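Local coordinates for protein beta-galactosidase (Trichoderma reesei, PDB 3OGR) that probably hydrolyses terminal non-reducing beta-D-galactose residues of beta-D-galactosides, as a member of glycoside hydrolase family 35, at residues 41-46 / 317-322; 178-183 / 213-218; 236-241 / 275-280. All coordinates share one frame; numbering follows the deposited sequence.

Interaction 1: residues 41-46 / 317-322; sequences VIFSGE and TIFNIY. With GAL (beta-D-galactopyranose), chain E.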
loop_
_atom_site.group_PDB
_atom_site.type_symbol
_atom_site.label_atom_id
_atom_site.label_comp_id
_atom_site.label_asym_id
_atom_site.label_seq_id
_atom_site.Cartn_x
_atom_site.Cartn_y
_atom_site.Cartn_z
ATOM N N VAL A 41 -13.671 -15.284 9.281
ATOM C CA VAL A 41 -13.309 -13.878 9.491
ATOM C C VAL A 41 -12.436 -13.481 8.320
ATOM O O VAL A 41 -11.359 -14.063 8.138
ATOM C CB VAL A 41 -12.549 -13.642 10.814
ATOM C CG1 VAL A 41 -12.105 -12.170 10.916
ATOM C CG2 VAL A 41 -13.420 -14.104 12.027
ATOM N N ILE A 42 -12.914 -12.551 7.482
ATOM C CA ILE A 42 -12.122 -12.033 6.407
ATOM C C ILE A 42 -11.146 -10.996 6.982
ATOM O O ILE A 42 -11.553 -9.974 7.570
ATOM C CB ILE A 42 -12.999 -11.338 5.361
ATOM C CG1 ILE A 42 -13.890 -12.391 4.649
ATOM C CG2 ILE A 42 -12.132 -10.541 4.353
ATOM C CD1 ILE A 42 -13.106 -13.485 3.860
ATOM N N PHE A 43 -9.838 -11.315 6.864
ATOM C CA PHE A 43 -8.820 -10.378 7.394
ATOM C C PHE A 43 -7.904 -10.183 6.172
ATOM O O PHE A 43 -7.288 -11.119 5.638
ATOM C CB PHE A 43 -8.069 -11.081 8.554
ATOM C CG PHE A 43 -7.395 -10.145 9.514
ATOM C CD1 PHE A 43 -7.224 -8.764 9.246
ATOM C CD2 PHE A 43 -6.939 -10.649 10.740
ATOM C CE1 PHE A 43 -6.620 -7.910 10.179
ATOM C CE2 PHE A 43 -6.313 -9.783 11.696
ATOM C CZ PHE A 43 -6.194 -8.421 11.408
ATOM N N SER A 44 -7.944 -8.947 5.685
ATOM C CA SER A 44 -7.448 -8.621 4.347
ATOM C C SER A 44 -6.421 -7.500 4.423
ATOM O O SER A 44 -6.439 -6.706 5.364
ATOM C CB SER A 44 -8.677 -8.146 3.538
ATOM O OG SER A 44 -8.273 -7.615 2.285
ATOM N N GLY A 45 -5.512 -7.508 3.436
ATOM C CA GLY A 45 -4.549 -6.435 3.321
ATOM C C GLY A 45 -4.662 -5.757 1.983
ATOM O O GLY A 45 -4.828 -6.414 0.965
ATOM N N GLU A 46 -4.513 -4.438 1.952
ATOM C CA GLU A 46 -4.574 -3.713 0.694
ATOM C C GLU A 46 -3.226 -3.774 -0.070
ATOM O O GLU A 46 -2.181 -3.505 0.533
ATOM C CB GLU A 46 -4.934 -2.236 0.975
ATOM C CG GLU A 46 -5.273 -1.461 -0.342
ATOM C CD GLU A 46 -6.725 -1.548 -0.804
ATOM O OE1 GLU A 46 -7.547 -2.170 -0.075
ATOM O OE2 GLU A 46 -7.048 -0.891 -1.818
ATOM N N THR A 317 -15.947 -8.548 11.258
ATOM C CA THR A 317 -15.676 -9.849 10.617
ATOM C C THR A 317 -15.283 -9.727 9.178
ATOM O O THR A 317 -14.936 -10.752 8.566
ATOM C CB THR A 317 -16.850 -10.827 10.775
ATOM O OG1 THR A 317 -18.044 -10.229 10.208
ATOM C CG2 THR A 317 -17.064 -11.227 12.230
ATOM N N ILE A 318 -15.288 -8.500 8.616
ATOM C CA ILE A 318 -14.601 -8.261 7.317
ATOM C C ILE A 318 -13.738 -7.036 7.589
ATOM O O ILE A 318 -14.236 -5.961 7.926
ATOM C CB ILE A 318 -15.578 -8.027 6.154
ATOM C CG1 ILE A 318 -16.479 -9.263 5.923
ATOM C CG2 ILE A 318 -14.760 -7.677 4.869
ATOM C CD1 ILE A 318 -17.551 -9.075 4.815
ATOM N N PHE A 319 -12.422 -7.221 7.530
ATOM C CA PHE A 319 -11.499 -6.210 8.115
ATOM C C PHE A 319 -10.303 -6.129 7.173
ATOM O O PHE A 319 -9.522 -7.074 7.086
ATOM C CB PHE A 319 -11.090 -6.760 9.500
ATOM C CG PHE A 319 -10.213 -5.838 10.355
ATOM C CD1 PHE A 319 -10.187 -4.464 10.162
ATOM C CD2 PHE A 319 -9.475 -6.376 11.390
ATOM C CE1 PHE A 319 -9.408 -3.617 10.985
ATOM C CE2 PHE A 319 -8.713 -5.533 12.236
ATOM C CZ PHE A 319 -8.696 -4.172 12.025
ATOM N N ASN A 320 -10.136 -4.947 6.538
ATOM C CA ASN A 320 -9.055 -4.756 5.565
ATOM C C ASN A 320 -8.155 -3.626 5.965
ATOM O O ASN A 320 -8.664 -2.562 6.330
ATOM C CB ASN A 320 -9.666 -4.444 4.178
ATOM C CG ASN A 320 -8.580 -4.187 3.126
ATOM O OD1 ASN A 320 -7.680 -5.011 2.894
ATOM N ND2 ASN A 320 -8.637 -2.985 2.509
ATOM N N ILE A 321 -6.839 -3.865 5.948
ATOM C CA ILE A 321 -5.839 -2.891 6.416
ATOM C C ILE A 321 -5.268 -2.153 5.228
ATOM O O ILE A 321 -4.620 -2.755 4.341
ATOM C CB ILE A 321 -4.692 -3.690 7.147
ATOM C CG1 ILE A 321 -5.232 -4.486 8.367
ATOM C CG2 ILE A 321 -3.636 -2.694 7.583
ATOM C CD1 ILE A 321 -6.179 -3.648 9.311
ATOM N N TYR A 322 -5.518 -0.812 5.177
ATOM C CA TYR A 322 -5.075 0.014 4.075
ATOM C C TYR A 322 -3.938 0.928 4.573
ATOM O O TYR A 322 -4.216 1.707 5.475
ATOM C CB TYR A 322 -6.277 0.884 3.596
ATOM C CG TYR A 322 -5.958 1.737 2.379
ATOM C CD1 TYR A 322 -5.095 2.826 2.441
ATOM C CD2 TYR A 322 -6.547 1.442 1.112
ATOM C CE1 TYR A 322 -4.767 3.575 1.322
ATOM C CE2 TYR A 322 -6.232 2.192 -0.028
ATOM C CZ TYR A 322 -5.332 3.232 0.073
ATOM O OH TYR A 322 -5.002 3.925 -1.082
HETATM C C1 GAL E . -9.566 6.583 2.036
HETATM C C2 GAL E . -9.711 6.400 0.489
HETATM C C3 GAL E . -8.470 5.744 -0.083
HETATM C C4 GAL E . -7.220 6.538 0.318
HETATM C C5 GAL E . -7.211 6.672 1.838
HETATM C C6 GAL E . -6.083 7.574 2.384
HETATM O O1 GAL E . -10.523 7.499 2.565
HETATM O O2 GAL E . -10.826 5.544 0.251
HETATM O O3 GAL E . -8.556 5.712 -1.500
HETATM O O4 GAL E . -7.339 7.828 -0.278
HETATM O O5 GAL E . -8.415 7.334 2.275
HETATM O O6 GAL E . -4.829 6.966 2.082
#

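Interaction 2: residues 178-183 / 213-218; sequences ENEYSG and INNDAF. With GAL (beta-D-galactopyranose), chain E.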
loop_
_atom_site.group_PDB
_atom_site.type_symbol
_atom_site.label_atom_id
_atom_site.label_comp_id
_atom_site.label_asym_id
_atom_site.label_seq_id
_atom_site.Cartn_x
_atom_site.Cartn_y
_atom_site.Cartn_z
ATOM N N GLU A 178 -17.504 2.025 -7.026
ATOM C CA GLU A 178 -17.283 3.413 -6.514
ATOM C C GLU A 178 -16.289 3.388 -5.357
ATOM O O GLU A 178 -15.565 2.393 -5.148
ATOM C CB GLU A 178 -18.659 4.083 -6.166
ATOM C CG GLU A 178 -19.035 5.249 -7.103
ATOM C CD GLU A 178 -18.233 6.551 -6.813
ATOM O OE1 GLU A 178 -17.592 6.656 -5.736
ATOM O OE2 GLU A 178 -18.305 7.524 -7.629
ATOM N N ASN A 179 -16.183 4.513 -4.656
ATOM C CA ASN A 179 -15.247 4.579 -3.524
ATOM C C ASN A 179 -15.667 5.718 -2.593
ATOM O O ASN A 179 -15.651 6.901 -3.015
ATOM C CB ASN A 179 -13.797 4.828 -3.991
ATOM C CG ASN A 179 -12.831 4.670 -2.820
ATOM O OD1 ASN A 179 -12.544 3.525 -2.421
ATOM N ND2 ASN A 179 -12.327 5.756 -2.248
ATOM N N GLU A 180 -15.974 5.403 -1.339
ATOM C CA GLU A 180 -16.362 6.433 -0.369
ATOM C C GLU A 180 -17.369 7.449 -0.949
ATOM O O GLU A 180 -17.165 8.659 -0.976
ATOM C CB GLU A 180 -15.154 7.179 0.227
ATOM C CG GLU A 180 -14.306 6.210 1.104
ATOM C CD GLU A 180 -13.440 6.950 2.153
ATOM O OE1 GLU A 180 -13.259 8.179 2.083
ATOM O OE2 GLU A 180 -12.897 6.252 3.071
ATOM N N TYR A 181 -18.432 6.904 -1.507
ATOM C CA TYR A 181 -19.532 7.732 -2.048
ATOM C C TYR A 181 -20.351 8.153 -0.843
ATOM O O TYR A 181 -21.255 7.471 -0.453
ATOM C CB TYR A 181 -20.273 6.943 -3.128
ATOM C CG TYR A 181 -21.397 7.823 -3.736
ATOM C CD1 TYR A 181 -21.082 8.871 -4.615
ATOM C CD2 TYR A 181 -22.743 7.650 -3.370
ATOM C CE1 TYR A 181 -22.103 9.674 -5.144
ATOM C CE2 TYR A 181 -23.737 8.442 -3.881
ATOM C CZ TYR A 181 -23.417 9.454 -4.759
ATOM O OH TYR A 181 -24.394 10.270 -5.278
ATOM N N SER A 182 -19.901 9.261 -0.231
ATOM C CA SER A 182 -20.320 9.487 1.165
ATOM C C SER A 182 -20.861 10.855 1.496
ATOM O O SER A 182 -21.373 11.073 2.577
ATOM C CB SER A 182 -19.155 9.156 2.093
ATOM O OG SER A 182 -18.780 7.766 1.881
ATOM N N GLY A 183 -20.717 11.755 0.543
ATOM C CA GLY A 183 -21.249 13.141 0.674
ATOM C C GLY A 183 -21.015 13.873 -0.640
ATOM O O GLY A 183 -20.439 13.313 -1.623
ATOM N N ILE A 213 -19.916 -4.911 -1.995
ATOM C CA ILE A 213 -19.676 -4.284 -0.701
ATOM C C ILE A 213 -19.249 -2.885 -0.942
ATOM O O ILE A 213 -18.501 -2.629 -1.903
ATOM C CB ILE A 213 -18.669 -5.153 0.075
ATOM C CG1 ILE A 213 -18.467 -4.599 1.522
ATOM C CG2 ILE A 213 -17.269 -5.151 -0.636
ATOM C CD1 ILE A 213 -17.754 -5.706 2.445
ATOM N N ASN A 214 -19.720 -1.929 -0.126
ATOM C CA ASN A 214 -19.281 -0.541 -0.293
ATOM C C ASN A 214 -18.361 -0.101 0.838
ATOM O O ASN A 214 -18.036 -0.900 1.708
ATOM C CB ASN A 214 -20.473 0.409 -0.501
ATOM C CG ASN A 214 -21.289 0.581 0.728
ATOM O OD1 ASN A 214 -21.221 -0.220 1.696
ATOM N ND2 ASN A 214 -22.227 1.544 0.644
ATOM N N ASN A 215 -17.905 1.173 0.761
ATOM C CA ASN A 215 -16.934 1.668 1.749
ATOM C C ASN A 215 -17.241 3.109 2.076
ATOM O O ASN A 215 -16.521 4.017 1.744
ATOM C CB ASN A 215 -15.457 1.475 1.271
ATOM C CG ASN A 215 -15.069 2.337 0.091
ATOM O OD1 ASN A 215 -15.827 2.540 -0.860
ATOM N ND2 ASN A 215 -13.782 2.757 0.093
ATOM N N ASP A 216 -18.331 3.294 2.805
ATOM C CA ASP A 216 -18.729 4.622 3.228
ATOM C C ASP A 216 -17.568 5.225 4.038
ATOM O O ASP A 216 -16.916 4.541 4.838
ATOM C CB ASP A 216 -20.029 4.473 4.026
ATOM C CG ASP A 216 -20.941 5.623 3.948
ATOM O OD1 ASP A 216 -20.643 6.730 3.368
ATOM O OD2 ASP A 216 -22.030 5.517 4.648
ATOM N N ALA A 217 -17.276 6.504 3.817
ATOM C CA ALA A 217 -16.132 7.153 4.529
ATOM C C ALA A 217 -16.278 7.182 6.022
ATOM O O ALA A 217 -15.262 7.217 6.764
ATOM C CB ALA A 217 -15.983 8.590 4.026
ATOM N N PHE A 218 -17.532 7.147 6.479
ATOM C CA PHE A 218 -17.879 7.076 7.900
ATOM C C PHE A 218 -19.207 6.332 7.945
ATOM O O PHE A 218 -19.797 6.069 6.898
ATOM C CB PHE A 218 -18.022 8.510 8.459
ATOM C CG PHE A 218 -19.140 9.315 7.840
ATOM C CD1 PHE A 218 -18.975 9.940 6.603
ATOM C CD2 PHE A 218 -20.362 9.462 8.533
ATOM C CE1 PHE A 218 -20.059 10.689 5.995
ATOM C CE2 PHE A 218 -21.432 10.178 7.921
ATOM C CZ PHE A 218 -21.259 10.772 6.666
HETATM C C1 GAL E . -9.566 6.583 2.036
HETATM C C2 GAL E . -9.711 6.400 0.489
HETATM C C3 GAL E . -8.470 5.744 -0.083
HETATM C C4 GAL E . -7.220 6.538 0.318
HETATM C C5 GAL E . -7.211 6.672 1.838
HETATM C C6 GAL E . -6.083 7.574 2.384
HETATM O O1 GAL E . -10.523 7.499 2.565
HETATM O O2 GAL E . -10.826 5.544 0.251
HETATM O O3 GAL E . -8.556 5.712 -1.500
HETATM O O4 GAL E . -7.339 7.828 -0.278
HETATM O O5 GAL E . -8.415 7.334 2.275
HETATM O O6 GAL E . -4.829 6.966 2.082
HETATM O O HOH W 1 -12.653 7.150 6.018
HETATM O O HOH W 2 -21.600 4.710 -0.083
HETATM O O HOH W 3 -22.533 8.705 3.746
#

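Interaction 3: residues 236-241 / 275-280; sequences GHDGYP and SLVEFQ. With GAL (beta-D-galactopyranose), chain E.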
loop_
_atom_site.group_PDB
_atom_site.type_symbol
_atom_site.label_atom_id
_atom_site.label_comp_id
_atom_site.label_asym_id
_atom_site.label_seq_id
_atom_site.Cartn_x
_atom_site.Cartn_y
_atom_site.Cartn_z
ATOM N N GLY A 236 -20.331 -1.484 4.078
ATOM C CA GLY A 236 -19.008 -1.370 4.665
ATOM C C GLY A 236 -18.707 0.095 4.905
ATOM O O GLY A 236 -19.295 0.987 4.272
ATOM N N HIS A 237 -17.805 0.350 5.860
ATOM C CA HIS A 237 -17.328 1.719 6.025
ATOM C C HIS A 237 -15.833 1.708 6.417
ATOM O O HIS A 237 -15.247 0.636 6.650
ATOM C CB HIS A 237 -18.153 2.581 7.006
ATOM C CG HIS A 237 -17.970 2.198 8.446
ATOM N ND1 HIS A 237 -16.920 2.662 9.229
ATOM C CD2 HIS A 237 -18.788 1.484 9.281
ATOM C CE1 HIS A 237 -17.079 2.208 10.482
ATOM N NE2 HIS A 237 -18.196 1.480 10.525
ATOM N N ASP A 238 -15.229 2.890 6.438
ATOM C CA ASP A 238 -13.792 3.003 6.619
ATOM C C ASP A 238 -13.469 3.710 7.924
ATOM O O ASP A 238 -14.394 4.225 8.623
ATOM C CB ASP A 238 -13.228 3.802 5.437
ATOM C CG ASP A 238 -13.379 3.056 4.105
ATOM O OD1 ASP A 238 -13.701 1.859 4.095
ATOM O OD2 ASP A 238 -13.168 3.710 3.011
ATOM N N GLY A 239 -12.181 3.759 8.265
ATOM C CA GLY A 239 -11.783 4.543 9.412
ATOM C C GLY A 239 -10.289 4.738 9.470
ATOM O O GLY A 239 -9.509 3.778 9.316
ATOM N N TYR A 240 -9.895 6.013 9.646
ATOM C CA TYR A 240 -8.515 6.430 9.836
ATOM C C TYR A 240 -8.427 7.282 11.056
ATOM O O TYR A 240 -8.184 8.519 10.981
ATOM C CB TYR A 240 -7.981 7.167 8.595
ATOM C CG TYR A 240 -7.927 6.241 7.380
ATOM C CD1 TYR A 240 -9.063 6.017 6.595
ATOM C CD2 TYR A 240 -6.718 5.585 7.026
ATOM C CE1 TYR A 240 -9.018 5.169 5.404
ATOM C CE2 TYR A 240 -6.649 4.781 5.885
ATOM C CZ TYR A 240 -7.794 4.563 5.130
ATOM O OH TYR A 240 -7.708 3.781 4.001
ATOM N N PRO A 241 -8.588 6.668 12.221
ATOM C CA PRO A 241 -8.852 7.506 13.433
ATOM C C PRO A 241 -7.718 8.431 13.842
ATOM O O PRO A 241 -8.007 9.429 14.518
ATOM C CB PRO A 241 -9.108 6.460 14.559
ATOM C CG PRO A 241 -9.058 5.109 13.927
ATOM C CD PRO A 241 -8.742 5.230 12.434
ATOM N N SER A 275 -18.281 -4.651 8.733
ATOM C CA SER A 275 -17.199 -4.633 7.737
ATOM C C SER A 275 -16.464 -3.284 7.768
ATOM O O SER A 275 -17.068 -2.213 7.538
ATOM C CB SER A 275 -17.809 -4.832 6.335
ATOM O OG SER A 275 -18.444 -6.111 6.286
ATOM N N LEU A 276 -15.174 -3.365 7.974
ATOM C CA LEU A 276 -14.299 -2.173 7.844
ATOM C C LEU A 276 -13.467 -2.423 6.588
ATOM O O LEU A 276 -12.496 -3.210 6.581
ATOM C CB LEU A 276 -13.392 -2.013 9.051
ATOM C CG LEU A 276 -14.157 -1.602 10.359
ATOM C CD1 LEU A 276 -13.184 -1.716 11.576
ATOM C CD2 LEU A 276 -14.736 -0.138 10.244
ATOM N N VAL A 277 -13.922 -1.802 5.492
ATOM C CA VAL A 277 -13.365 -2.074 4.156
ATOM C C VAL A 277 -12.017 -1.416 3.978
ATOM O O VAL A 277 -11.159 -1.860 3.240
ATOM C CB VAL A 277 -14.424 -1.690 3.067
ATOM C CG1 VAL A 277 -13.805 -1.827 1.651
ATOM C CG2 VAL A 277 -15.604 -2.648 3.162
ATOM N N GLU A 278 -11.809 -0.304 4.719
ATOM C CA GLU A 278 -10.442 0.283 4.856
ATOM C C GLU A 278 -10.269 0.699 6.295
ATOM O O GLU A 278 -11.051 1.542 6.791
ATOM C CB GLU A 278 -10.276 1.546 4.010
ATOM C CG GLU A 278 -10.432 1.311 2.472
ATOM C CD GLU A 278 -10.349 2.610 1.736
ATOM O OE1 GLU A 278 -9.686 3.550 2.261
ATOM O OE2 GLU A 278 -10.924 2.707 0.655
ATOM N N PHE A 279 -9.296 0.130 6.983
ATOM C CA PHE A 279 -8.938 0.680 8.292
ATOM C C PHE A 279 -7.442 0.969 8.284
ATOM O O PHE A 279 -6.628 0.197 7.702
ATOM C CB PHE A 279 -9.243 -0.329 9.398
ATOM C CG PHE A 279 -9.121 0.278 10.747
ATOM C CD1 PHE A 279 -10.105 1.163 11.240
ATOM C CD2 PHE A 279 -7.950 0.081 11.491
ATOM C CE1 PHE A 279 -9.965 1.754 12.487
ATOM C CE2 PHE A 279 -7.756 0.735 12.735
ATOM C CZ PHE A 279 -8.799 1.547 13.225
ATOM N N GLN A 280 -7.095 2.080 8.925
ATOM C CA GLN A 280 -5.721 2.625 8.913
ATOM C C GLN A 280 -4.627 1.566 9.170
ATOM O O GLN A 280 -4.593 0.945 10.228
ATOM C CB GLN A 280 -5.708 3.709 9.993
ATOM C CG GLN A 280 -4.385 4.480 10.023
ATOM C CD GLN A 280 -4.586 5.885 10.548
ATOM O OE1 GLN A 280 -5.472 6.152 11.383
ATOM N NE2 GLN A 280 -3.708 6.775 10.118
HETATM C C1 GAL E . -9.566 6.583 2.036
HETATM C C2 GAL E . -9.711 6.400 0.489
HETATM C C3 GAL E . -8.470 5.744 -0.083
HETATM C C4 GAL E . -7.220 6.538 0.318
HETATM C C5 GAL E . -7.211 6.672 1.838
HETATM C C6 GAL E . -6.083 7.574 2.384
HETATM O O1 GAL E . -10.523 7.499 2.565
HETATM O O2 GAL E . -10.826 5.544 0.251
HETATM O O3 GAL E . -8.556 5.712 -1.500
HETATM O O4 GAL E . -7.339 7.828 -0.278
HETATM O O5 GAL E . -8.415 7.334 2.275
HETATM O O6 GAL E . -4.829 6.966 2.082
#

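Interaction 1: residues 41-46 / 317-322
The closing seam of the TIM barrel runs between strands 42-46 and 318-321, where Ile42, Ser44 and Glu46 are laced in parallel register to Thr317, Phe319 and Ile321. Five backbone hydrogen bonds alternate along it, from Ile42 N to Thr317 O (2.9 Å) up to Glu46 N on Ile321 O. On the inner face Ile42 and Ile318 lie side by side, and beyond them comes a polar chain. Ser44 OG donates to Asn320 OD1 over 2.7 Å, meeting that oxygen 43° above the amide carbonyl plane. The same amide gives ND2 to Glu46 OE1 at 2.9 Å, nearly along the C-O direction, so bonds at both ends hold it against rotation; Val277 O accepts a hydrogen bond from ND2 as well. Glu46 reaches it because its chain bends at chi2 (87°). That carboxylate is further gripped by Ser74 and His48, with a salt bridge to Arg114. Its CG also rests 3.5 Å from CD2 of Tyr322, whose hydroxyl bonds to Tyr342 and whose CE1 lies 3.5 Å from O6 of the galactose.

On the outer face the Phe43 and Phe319 rings point the same way, near parallel at 14° but slid apart with centroids 5.1 Å away, so they barely overlap. Ile321 CG1 sits at the Phe43 edge, 4.1 Å from CE1. Phe70 stacks on Phe43, and Tyr308 of helix 301-313 meets Phe319 edge-to-face. Apolar packing toward the helices outside, an interior turning polar toward the sugar end, and a sugar at the C-terminal end of the strands mark a TIM-barrel glycosidase.

Interaction 2: residues 178-183 / 213-218
Asn215 tucks CG between its own backbone N and carbonyl carbon (chi1 68°), while Asn179 swings CG anti to its N (chi1 -171°), and together these turns bring the two amides against each other. Their planes stand 56° apart, and Asn215 ND2 donates to Asn179 OD1 at 2.9 Å from well above the carbonyl plane. Tyr76 OH and Gln176 NE2 grip the same oxygen, which fixes the amide so that its ND2 faces O2 of the galactose, 2.9 Å away. Asn215 works from its other end too: OD1 accepts the backbone N-H of Glu180 over 2.9 Å. Glu180 is extended beyond CG and reaches the anomeric hydroxyl, O1 of the galactose donating to OE2 at 2.7 Å. Its other oxygen, OE1, is bonded by Trp791 and lies 3.4 Å from Ala217 CB, and a water joins OE2 to Ala217 O.

Further along, Ser182 OG does double duty. It donates to the anti lone pair of Asp216 OD1 (2.6 Å) and accepts the N-H of Ala217 (2.8 Å), while Asp216 OD2 is held by Tyr235 and Thr222. Neither segment is a regular strand, yet residues 213-218 fill a place in the barrel wall: Ile213 makes backbone hydrogen bonds with Tyr175 of strand 172-177, and Asp216 with Gly236 and Asp238 of strand 236-239, and helix 193-205 lies in the chain between the two segments.

Interaction 3: residues 236-241 / 275-280
Tyr240 and Glu278 meet beside the sugar, near its C1: the phenol OH donates to Glu278 OE1 at 2.6 Å, on the anti side and close to the carboxylate plane. That oxygen lies in plane at the ring edge, with ring and carboxylate turned 78° apart. OE1 also lies 3.0 Å from C1 of the galactose, while OE2 accepts the sugar's O2-H over 2.9 Å and forms a salt bridge with Arg114. Glu278 gets there with its chain extended beyond CG. Beside it stands a second carboxylate, Asp238, its OD2 only 3.4 Å from Glu278 OE2.

The next layer is parallel strand pairing. Gly239 N bonds to Glu278 O (2.9 Å) and Gln280 N to Gly239 O (3.0 Å). Gln280 N lies over one face of the Tyr240 ring, and Pro241 CG packs 3.6 Å from Phe279 CZ. His237 ND1 ties back to Asp238 O, its ring edge-to-face with Trp261 of helix 261-268. With OE1 held by Tyr240 so near the anomeric carbon, the position of Glu278, on the seventh barrel strand, is consistent with that of the nucleophile of retaining clan GH-A glycosidases.

How the interactions relate
All three contacts belong to the TIM barrel of the family 35 range. Interaction 1 joins the first barrel strand to the last, and interactions 2 and 3 are nested in the chain between its segments, 2 closing before 3 opens. Centres lie about 9 Å apart for 1 and 3, about 10 Å for 2 and 3, and about 16 Å for 1 and 2. Strands 275-280 and 318-321 are sheet neighbours, making interactions 1 and 3 continuous wall; Asn214 OD1 to Gly236 N links 2 to 3. The contacts converge on one galactose at the C-terminal ends of the barrel strands, with Glu180 and Glu278 both near its anomeric end, consistent with the acid/base and nucleophile glutamates of clan GH-A.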